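Local coordinates for protein probable benzoylformate decarboxylase (Rhodococcus jostii, PDB 7ORX) that binds thiamine diphosphate and a sodium ion and belongs to the family of thiamine diphosphate-dependent enzymes, here as an assembly of four chains, at residues F486-V500 with A516-F528. Numbering follows the deposited sequence.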
loop_
_atom_site.group_PDB
_atom_site.type_symbol
_atom_site.label_atom_id
_atom_site.label_comp_id
_atom_site.label_asym_id
_atom_site.label_seq_id
_atom_site.Cartn_x
_atom_site.Cartn_y
_atom_site.Cartn_z
ATOM N N PHE C 486 -27.411 -17.790 -25.985
ATOM C CA PHE C 486 -27.830 -17.422 -24.602
ATOM C C PHE C 486 -28.990 -18.288 -24.132
ATOM O O PHE C 486 -29.144 -18.453 -22.934
ATOM C CB PHE C 486 -28.185 -15.938 -24.517
ATOM C CG PHE C 486 -26.944 -15.106 -24.662
ATOM C CD1 PHE C 486 -26.139 -14.853 -23.567
ATOM C CD2 PHE C 486 -26.511 -14.695 -25.910
ATOM C CE1 PHE C 486 -24.970 -14.133 -23.706
ATOM C CE2 PHE C 486 -25.333 -13.990 -26.053
ATOM C CZ PHE C 486 -24.563 -13.711 -24.945
ATOM N N VAL C 487 -29.781 -18.831 -25.037
ATOM C CA VAL C 487 -30.857 -19.792 -24.668
ATOM C C VAL C 487 -30.186 -21.036 -24.093
ATOM O O VAL C 487 -30.601 -21.454 -23.036
ATOM C CB VAL C 487 -31.792 -20.118 -25.849
ATOM C CG1 VAL C 487 -32.754 -21.242 -25.511
ATOM C CG2 VAL C 487 -32.542 -18.862 -26.291
ATOM N N HIS C 488 -29.165 -21.573 -24.750
ATOM C CA HIS C 488 -28.393 -22.748 -24.270
ATOM C C HIS C 488 -27.751 -22.397 -22.926
ATOM O O HIS C 488 -27.756 -23.249 -22.034
ATOM C CB HIS C 488 -27.344 -23.205 -25.308
ATOM C CG HIS C 488 -27.857 -24.202 -26.284
ATOM N ND1 HIS C 488 -28.526 -25.334 -25.858
ATOM C CD2 HIS C 488 -27.793 -24.265 -27.639
ATOM C CE1 HIS C 488 -28.880 -26.052 -26.924
ATOM N NE2 HIS C 488 -28.470 -25.390 -28.032
ATOM N N LEU C 489 -27.226 -21.188 -22.774
ATOM C CA LEU C 489 -26.580 -20.805 -21.499
ATOM C C LEU C 489 -27.640 -20.744 -20.404
ATOM O O LEU C 489 -27.431 -21.369 -19.371
ATOM C CB LEU C 489 -25.852 -19.480 -21.673
ATOM C CG LEU C 489 -24.606 -19.528 -22.554
ATOM C CD1 LEU C 489 -23.802 -18.253 -22.352
ATOM C CD2 LEU C 489 -23.716 -20.709 -22.223
ATOM N N ALA C 490 -28.767 -20.096 -20.654
ATOM C CA ALA C 490 -29.886 -20.003 -19.687
ATOM C C ALA C 490 -30.314 -21.399 -19.241
ATOM O O ALA C 490 -30.482 -21.627 -18.054
ATOM C CB ALA C 490 -31.050 -19.255 -20.286
ATOM N N GLU C 491 -30.503 -22.319 -20.178
ATOM C CA GLU C 491 -31.070 -23.653 -19.866
ATOM C C GLU C 491 -29.977 -24.425 -19.144
ATOM O O GLU C 491 -30.298 -25.179 -18.219
ATOM C CB GLU C 491 -31.645 -24.319 -21.114
ATOM C CG GLU C 491 -32.918 -23.615 -21.630
ATOM C CD GLU C 491 -33.551 -24.214 -22.904
ATOM O OE1 GLU C 491 -34.767 -23.899 -23.199
ATOM O OE2 GLU C 491 -32.860 -25.043 -23.598
ATOM N N GLY C 492 -28.723 -24.153 -19.482
ATOM C CA GLY C 492 -27.559 -24.695 -18.753
ATOM C C GLY C 492 -27.600 -24.380 -17.275
ATOM O O GLY C 492 -27.136 -25.208 -16.514
ATOM N N TYR C 493 -28.130 -23.222 -16.889
ATOM C CA TYR C 493 -28.187 -22.769 -15.479
ATOM C C TYR C 493 -29.605 -22.914 -14.929
ATOM O O TYR C 493 -29.798 -22.672 -13.759
ATOM C CB TYR C 493 -27.574 -21.375 -15.361
ATOM C CG TYR C 493 -26.059 -21.376 -15.392
ATOM C CD1 TYR C 493 -25.338 -22.235 -14.593
ATOM C CD2 TYR C 493 -25.332 -20.536 -16.218
ATOM C CE1 TYR C 493 -23.954 -22.259 -14.604
ATOM C CE2 TYR C 493 -23.941 -20.535 -16.228
ATOM C CZ TYR C 493 -23.243 -21.407 -15.413
ATOM O OH TYR C 493 -21.879 -21.500 -15.364
ATOM N N GLY C 494 -30.541 -23.471 -15.690
ATOM C CA GLY C 494 -31.884 -23.807 -15.175
ATOM C C GLY C 494 -32.835 -22.645 -15.311
ATOM O O GLY C 494 -33.893 -22.665 -14.652
ATOM N N VAL C 495 -32.497 -21.658 -16.139
ATOM C CA VAL C 495 -33.455 -20.595 -16.548
ATOM C C VAL C 495 -34.041 -20.878 -17.943
ATOM O O VAL C 495 -33.302 -21.152 -18.876
ATOM C CB VAL C 495 -32.798 -19.218 -16.480
ATOM C CG1 VAL C 495 -33.745 -18.100 -16.902
ATOM C CG2 VAL C 495 -32.302 -18.985 -15.092
ATOM N N ARG C 496 -35.350 -20.708 -18.049
ATOM C CA ARG C 496 -36.158 -20.878 -19.282
ATOM C C ARG C 496 -35.788 -19.721 -20.213
ATOM O O ARG C 496 -35.861 -18.584 -19.777
ATOM C CB ARG C 496 -37.646 -20.979 -18.886
ATOM C CG ARG C 496 -38.674 -20.251 -19.758
ATOM C CD ARG C 496 -40.117 -20.166 -19.206
ATOM N NE ARG C 496 -41.137 -20.360 -20.257
ATOM C CZ ARG C 496 -41.798 -19.399 -20.920
ATOM N NH1 ARG C 496 -41.595 -18.116 -20.629
ATOM N NH2 ARG C 496 -42.646 -19.755 -21.885
ATOM N N GLY C 497 -35.395 -20.011 -21.451
ATOM C CA GLY C 497 -34.969 -18.981 -22.417
ATOM C C GLY C 497 -35.601 -19.163 -23.776
ATOM O O GLY C 497 -35.805 -20.294 -24.148
ATOM N N THR C 498 -35.901 -18.072 -24.481
ATOM C CA THR C 498 -36.368 -18.085 -25.897
ATOM C C THR C 498 -35.552 -17.039 -26.668
ATOM O O THR C 498 -35.130 -16.081 -26.040
ATOM C CB THR C 498 -37.897 -17.924 -25.995
ATOM O OG1 THR C 498 -38.260 -16.641 -26.511
ATOM C CG2 THR C 498 -38.598 -18.132 -24.667
ATOM N N ALA C 499 -35.287 -17.272 -27.952
ATOM C CA ALA C 499 -34.668 -16.332 -28.916
ATOM C C ALA C 499 -35.759 -15.786 -29.836
ATOM O O ALA C 499 -36.680 -16.501 -30.196
ATOM C CB ALA C 499 -33.578 -17.015 -29.716
ATOM N N VAL C 500 -35.587 -14.560 -30.289
ATOM C CA VAL C 500 -36.670 -13.707 -30.845
ATOM C C VAL C 500 -35.968 -12.730 -31.777
ATOM O O VAL C 500 -34.840 -12.361 -31.457
ATOM C CB VAL C 500 -37.383 -13.048 -29.648
ATOM C CG1 VAL C 500 -37.516 -11.543 -29.762
ATOM C CG2 VAL C 500 -38.717 -13.692 -29.360
ATOM N N ALA C 516 -44.462 -14.655 -15.568
ATOM C CA ALA C 516 -43.779 -15.853 -15.024
ATOM C C ALA C 516 -43.454 -15.680 -13.537
ATOM O O ALA C 516 -43.229 -14.538 -13.074
ATOM C CB ALA C 516 -42.516 -16.114 -15.800
ATOM N N ASP C 517 -43.427 -16.800 -12.812
ATOM C CA ASP C 517 -43.058 -16.903 -11.372
ATOM C C ASP C 517 -41.586 -17.302 -11.299
ATOM O O ASP C 517 -41.158 -17.777 -10.261
ATOM C CB ASP C 517 -43.856 -17.998 -10.647
ATOM C CG ASP C 517 -45.373 -17.798 -10.527
ATOM O OD1 ASP C 517 -45.799 -16.679 -10.186
ATOM O OD2 ASP C 517 -46.138 -18.768 -10.770
ATOM N N ALA C 518 -40.856 -17.243 -12.398
ATOM C CA ALA C 518 -39.482 -17.789 -12.494
ATOM C C ALA C 518 -38.640 -16.862 -13.356
ATOM O O ALA C 518 -39.155 -16.131 -14.209
ATOM C CB ALA C 518 -39.484 -19.210 -13.039
ATOM N N PRO C 519 -37.298 -16.856 -13.158
ATOM C CA PRO C 519 -36.400 -16.180 -14.082
ATOM C C PRO C 519 -36.725 -16.650 -15.500
ATOM O O PRO C 519 -36.991 -17.836 -15.704
ATOM C CB PRO C 519 -34.994 -16.608 -13.674
ATOM C CG PRO C 519 -35.224 -17.819 -12.829
ATOM C CD PRO C 519 -36.551 -17.586 -12.129
ATOM N N THR C 520 -36.699 -15.693 -16.415
ATOM C CA THR C 520 -36.906 -15.857 -17.879
ATOM C C THR C 520 -35.862 -15.016 -18.598
ATOM O O THR C 520 -35.564 -13.905 -18.120
ATOM C CB THR C 520 -38.305 -15.394 -18.279
ATOM O OG1 THR C 520 -38.558 -14.189 -17.555
ATOM C CG2 THR C 520 -39.351 -16.415 -17.913
ATOM N N LEU C 521 -35.316 -15.549 -19.672
ATOM C CA LEU C 521 -34.337 -14.864 -20.526
ATOM C C LEU C 521 -34.916 -14.781 -21.923
ATOM O O LEU C 521 -35.308 -15.825 -22.450
ATOM C CB LEU C 521 -33.050 -15.678 -20.556
ATOM C CG LEU C 521 -31.952 -15.047 -21.394
ATOM C CD1 LEU C 521 -30.611 -15.135 -20.678
ATOM C CD2 LEU C 521 -31.898 -15.661 -22.773
ATOM N N ILE C 522 -34.921 -13.598 -22.514
ATOM C CA ILE C 522 -35.254 -13.407 -23.950
ATOM C C ILE C 522 -33.982 -12.977 -24.657
ATOM O O ILE C 522 -33.469 -11.958 -24.293
ATOM C CB ILE C 522 -36.336 -12.340 -24.088
ATOM C CG1 ILE C 522 -37.635 -12.787 -23.433
ATOM C CG2 ILE C 522 -36.543 -11.975 -25.524
ATOM C CD1 ILE C 522 -38.518 -11.625 -23.040
ATOM N N GLU C 523 -33.510 -13.727 -25.648
ATOM C CA GLU C 523 -32.364 -13.311 -26.477
ATOM C C GLU C 523 -32.954 -12.594 -27.675
ATOM O O GLU C 523 -33.626 -13.227 -28.418
ATOM C CB GLU C 523 -31.517 -14.504 -26.882
ATOM C CG GLU C 523 -30.346 -14.115 -27.755
ATOM C CD GLU C 523 -29.562 -15.286 -28.362
ATOM O OE1 GLU C 523 -29.796 -16.447 -27.940
ATOM O OE2 GLU C 523 -28.706 -15.051 -29.264
ATOM N N VAL C 524 -32.806 -11.293 -27.780
ATOM C CA VAL C 524 -33.290 -10.491 -28.932
ATOM C C VAL C 524 -32.113 -10.372 -29.876
ATOM O O VAL C 524 -31.071 -9.965 -29.414
ATOM C CB VAL C 524 -33.744 -9.088 -28.509
ATOM C CG1 VAL C 524 -34.170 -8.265 -29.700
ATOM C CG2 VAL C 524 -34.849 -9.154 -27.477
ATOM N N ARG C 525 -32.290 -10.685 -31.148
ATOM C CA ARG C 525 -31.300 -10.369 -32.197
ATOM C C ARG C 525 -31.472 -8.887 -32.533
ATOM O O ARG C 525 -32.592 -8.483 -32.913
ATOM C CB ARG C 525 -31.500 -11.282 -33.412
ATOM C CG ARG C 525 -30.264 -11.381 -34.282
ATOM C CD ARG C 525 -30.457 -10.682 -35.610
ATOM N NE ARG C 525 -30.901 -11.604 -36.665
ATOM C CZ ARG C 525 -30.137 -12.120 -37.638
ATOM N NH1 ARG C 525 -28.846 -11.830 -37.708
ATOM N NH2 ARG C 525 -30.672 -12.927 -38.551
ATOM N N THR C 526 -30.409 -8.097 -32.371
ATOM C CA THR C 526 -30.410 -6.624 -32.590
ATOM C C THR C 526 -29.456 -6.262 -33.728
ATOM O O THR C 526 -28.586 -7.113 -34.072
ATOM C CB THR C 526 -30.034 -5.852 -31.317
ATOM O OG1 THR C 526 -28.736 -6.272 -30.908
ATOM C CG2 THR C 526 -31.033 -6.044 -30.193
ATOM N N ASN C 527 -29.625 -5.059 -34.289
ATOM C CA ASN C 527 -28.812 -4.527 -35.416
ATOM C C ASN C 527 -27.831 -3.480 -34.896
ATOM O O ASN C 527 -28.243 -2.532 -34.094
ATOM C CB ASN C 527 -29.651 -3.870 -36.513
ATOM C CG ASN C 527 -30.913 -4.644 -36.815
ATOM O OD1 ASN C 527 -30.875 -5.870 -37.009
ATOM N ND2 ASN C 527 -32.026 -3.932 -36.826
ATOM N N PHE C 528 -26.588 -3.621 -35.353
ATOM C CA PHE C 528 -25.489 -2.670 -35.080
ATOM C C PHE C 528 -25.201 -1.938 -36.391
ATOM O O PHE C 528 -24.898 -2.669 -37.373
ATOM C CB PHE C 528 -24.267 -3.382 -34.475
ATOM C CG PHE C 528 -23.186 -2.401 -34.104
ATOM C CD1 PHE C 528 -23.426 -1.431 -33.132
ATOM C CD2 PHE C 528 -21.977 -2.382 -34.786
ATOM C CE1 PHE C 528 -22.468 -0.477 -32.831
ATOM C CE2 PHE C 528 -21.027 -1.420 -34.487
ATOM C CZ PHE C 528 -21.272 -0.469 -33.513
#
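With CG anti to the backbone N (chi1 179°) and the chain extended beyond it, Glu523 carries its carboxylate from strand 520-525 to the first turn of helix 486-493. There Glu523 OE1 takes a weak, bent bond from Phe486 N (3.4 Å), while OE2 is held by Asn457 ND2. The carboxylate carbon meets the edge of the Phe486 ring near its plane, CD2 to Glu523 CD 4.0 Å, the two flat groups being nearly perpendicular. Leu521, likewise with CG anti to N, sets CD2 against Phe486 CB at 4.1 Å and packs its CB on Ala490 CB.

These side chains lie between the helix and one face of a parallel sheet in the C-terminal cofactor-binding domain. Strand 496-500 is outermost within the chain, and a beta-alpha-beta crossover through helix 503-515 returns it to neighbouring strand 520-525. Glu523 N to Thr498 O is 2.9 Å and nearly straight, and Thr498 N in turn reaches Leu521 O at 3.1 Å. The helix closes in a Schellman motif at Gly494, whose phi is positive; just beyond, Val495 lays CG1 on Pro519 CB at 3.8 Å. On the opposite face, where helix 503-515 packs, Val500 CG1 touches Val524 CG2.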